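Local coordinates for 3-oxoacyl-[acyl-carrier-protein] synthase 2 (Rickettsia rickettsii, PDB 4JGA) that probably catalyses the condensation of malonyl-ACP with a growing acyl chain, the elongation step of bacterial fatty acid synthesis, at residues A[35-40]-A[377-382]. Numbering follows the deposited sequence.
Sequences SSWKNI and ALAIRD
Trp37 lays one face of its indole against Leu378 and gives its N-H to Asp382. Leu378 CB sits over that face, 3.6 Å from the centroid of the Trp37 six-membered ring, a CH-pi contact. Leu378 CD1 lies toward the indole's attachment to CB, 3.8 Å from Trp37 CG. With CG anti to the backbone N (chi1 -180°), the indole reaches across from its own helix and enters as a knob among Leu378, Ala379, Arg381 and Asp382. At the ring edge Trp37 NE1 donates to Asp382 OD2 at 2.7 Å. The bond is somewhat bent, 144° at the hydrogen, and meets the oxygen on the anti side, tilted out of the carboxylate plane. Within its own helix segment, Arg381 forms a side-on salt bridge to the same carboxylate: NE bonds Asp382 OD1 at 2.9 Å and NH2 bonds Asp382 OD2 at 3.0 Å. These bonds should limit its rotation and probably favour its charged form. The segment axes come within 11.8 Å at 75°, a gap bridged largely by the tryptophan. The contact joins helix 33-41 of the N-terminal ketoacyl synthase half to helix 368-382 of the C-terminal half, within the thiolase-type fold. Strand 18-26 of the large mixed sheet touches both, through Leu25 on Ser36 and Leu23 on Leu378.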
loop_
_atom_site.group_PDB
_atom_site.type_symbol
_atom_site.label_atom_id
_atom_site.label_comp_id
_atom_site.label_asym_id
_atom_site.label_seq_id
_atom_site.Cartn_x
_atom_site.Cartn_y
_atom_site.Cartn_z
ATOM N N SER A 35 20.189 20.630 -4.870
ATOM C CA SER A 35 21.471 20.042 -4.531
ATOM C C SER A 35 21.553 18.606 -5.094
ATOM O O SER A 35 22.587 18.239 -5.642
ATOM C CB SER A 35 21.707 20.083 -3.019
ATOM O OG SER A 35 20.711 19.337 -2.341
ATOM N N SER A 36 20.477 17.811 -4.967
ATOM C CA SER A 36 20.487 16.435 -5.477
ATOM C C SER A 36 20.773 16.414 -6.992
ATOM O O SER A 36 21.595 15.638 -7.470
ATOM C CB SER A 36 19.160 15.705 -5.200
ATOM O OG SER A 36 18.890 15.556 -3.829
ATOM N N TRP A 37 20.074 17.271 -7.739
ATOM C CA TRP A 37 20.128 17.250 -9.202
ATOM C C TRP A 37 21.475 17.758 -9.686
ATOM O O TRP A 37 22.044 17.161 -10.591
ATOM C CB TRP A 37 18.969 18.047 -9.801
ATOM C CG TRP A 37 18.927 18.086 -11.273
ATOM C CD1 TRP A 37 18.982 19.205 -12.073
ATOM C CD2 TRP A 37 18.843 16.968 -12.155
ATOM N NE1 TRP A 37 18.939 18.836 -13.386
ATOM C CE2 TRP A 37 18.850 17.472 -13.466
ATOM C CE3 TRP A 37 18.747 15.588 -11.959
ATOM C CZ2 TRP A 37 18.755 16.635 -14.584
ATOM C CZ3 TRP A 37 18.666 14.770 -13.046
ATOM C CH2 TRP A 37 18.675 15.280 -14.346
ATOM N N LYS A 38 22.012 18.822 -9.070
ATOM C CA LYS A 38 23.376 19.251 -9.414
ATOM C C LYS A 38 24.359 18.089 -9.233
ATOM O O LYS A 38 25.192 17.833 -10.105
ATOM C CB LYS A 38 23.849 20.495 -8.621
ATOM N N ASN A 39 24.279 17.390 -8.103
ATOM C CA ASN A 39 25.207 16.278 -7.853
ATOM C C ASN A 39 25.048 15.091 -8.787
ATOM O O ASN A 39 26.053 14.504 -9.228
ATOM C CB ASN A 39 25.155 15.834 -6.395
ATOM C CG ASN A 39 25.887 16.808 -5.495
ATOM O OD1 ASN A 39 26.825 17.467 -5.925
ATOM N ND2 ASN A 39 25.460 16.909 -4.270
ATOM N N ILE A 40 23.796 14.765 -9.125
ATOM C CA ILE A 40 23.531 13.729 -10.117
ATOM C C ILE A 40 24.191 14.068 -11.444
ATOM O O ILE A 40 24.978 13.280 -12.007
ATOM C CB ILE A 40 22.024 13.534 -10.343
ATOM C CG1 ILE A 40 21.377 12.825 -9.138
ATOM C CG2 ILE A 40 21.751 12.793 -11.647
ATOM C CD1 ILE A 40 21.792 11.377 -8.922
ATOM N N ALA A 377 11.775 14.226 -14.985
ATOM C CA ALA A 377 11.246 15.542 -15.225
ATOM C C ALA A 377 12.355 16.596 -15.351
ATOM O O ALA A 377 12.260 17.516 -16.153
ATOM C CB ALA A 377 10.292 15.913 -14.110
ATOM N N LEU A 378 13.366 16.501 -14.505
ATOM C CA LEU A 378 14.476 17.450 -14.547
ATOM C C LEU A 378 15.321 17.276 -15.813
ATOM O O LEU A 378 15.865 18.228 -16.309
ATOM C CB LEU A 378 15.340 17.341 -13.269
ATOM C CG LEU A 378 14.603 17.774 -12.000
ATOM C CD1 LEU A 378 15.290 17.277 -10.738
ATOM C CD2 LEU A 378 14.491 19.263 -11.945
ATOM N N ALA A 379 15.444 16.046 -16.313
ATOM C CA ALA A 379 16.144 15.830 -17.583
ATOM C C ALA A 379 15.468 16.612 -18.716
ATOM O O ALA A 379 16.130 17.129 -19.620
ATOM C CB ALA A 379 16.210 14.350 -17.936
ATOM N N ILE A 380 14.142 16.684 -18.654
ATOM C CA ILE A 380 13.380 17.488 -19.608
ATOM C C ILE A 380 13.638 18.966 -19.346
ATOM O O ILE A 380 13.898 19.720 -20.277
ATOM C CB ILE A 380 11.869 17.237 -19.505
ATOM C CG1 ILE A 380 11.527 15.890 -20.124
ATOM C CG2 ILE A 380 11.072 18.327 -20.206
ATOM C CD1 ILE A 380 10.149 15.365 -19.737
ATOM N N ARG A 381 13.541 19.381 -18.078
ATOM C CA ARG A 381 13.771 20.808 -17.754
ATOM C C ARG A 381 15.144 21.291 -18.245
ATOM O O ARG A 381 15.237 22.377 -18.825
ATOM C CB ARG A 381 13.639 21.096 -16.266
ATOM C CG ARG A 381 13.600 22.598 -15.976
ATOM C CD ARG A 381 13.793 22.938 -14.503
ATOM N NE ARG A 381 15.144 22.616 -14.082
ATOM C CZ ARG A 381 15.557 22.580 -12.819
ATOM N NH1 ARG A 381 14.743 22.885 -11.823
ATOM N NH2 ARG A 381 16.809 22.239 -12.558
ATOM N N ASP A 382 16.187 20.481 -18.033
ATOM C CA ASP A 382 17.546 20.909 -18.296
ATOM C C ASP A 382 18.150 20.280 -19.551
ATOM O O ASP A 382 19.307 20.523 -19.853
ATOM C CB ASP A 382 18.446 20.656 -17.083
ATOM C CG ASP A 382 18.040 21.496 -15.872
ATOM O OD1 ASP A 382 17.236 22.451 -16.026
ATOM O OD2 ASP A 382 18.480 21.168 -14.749
#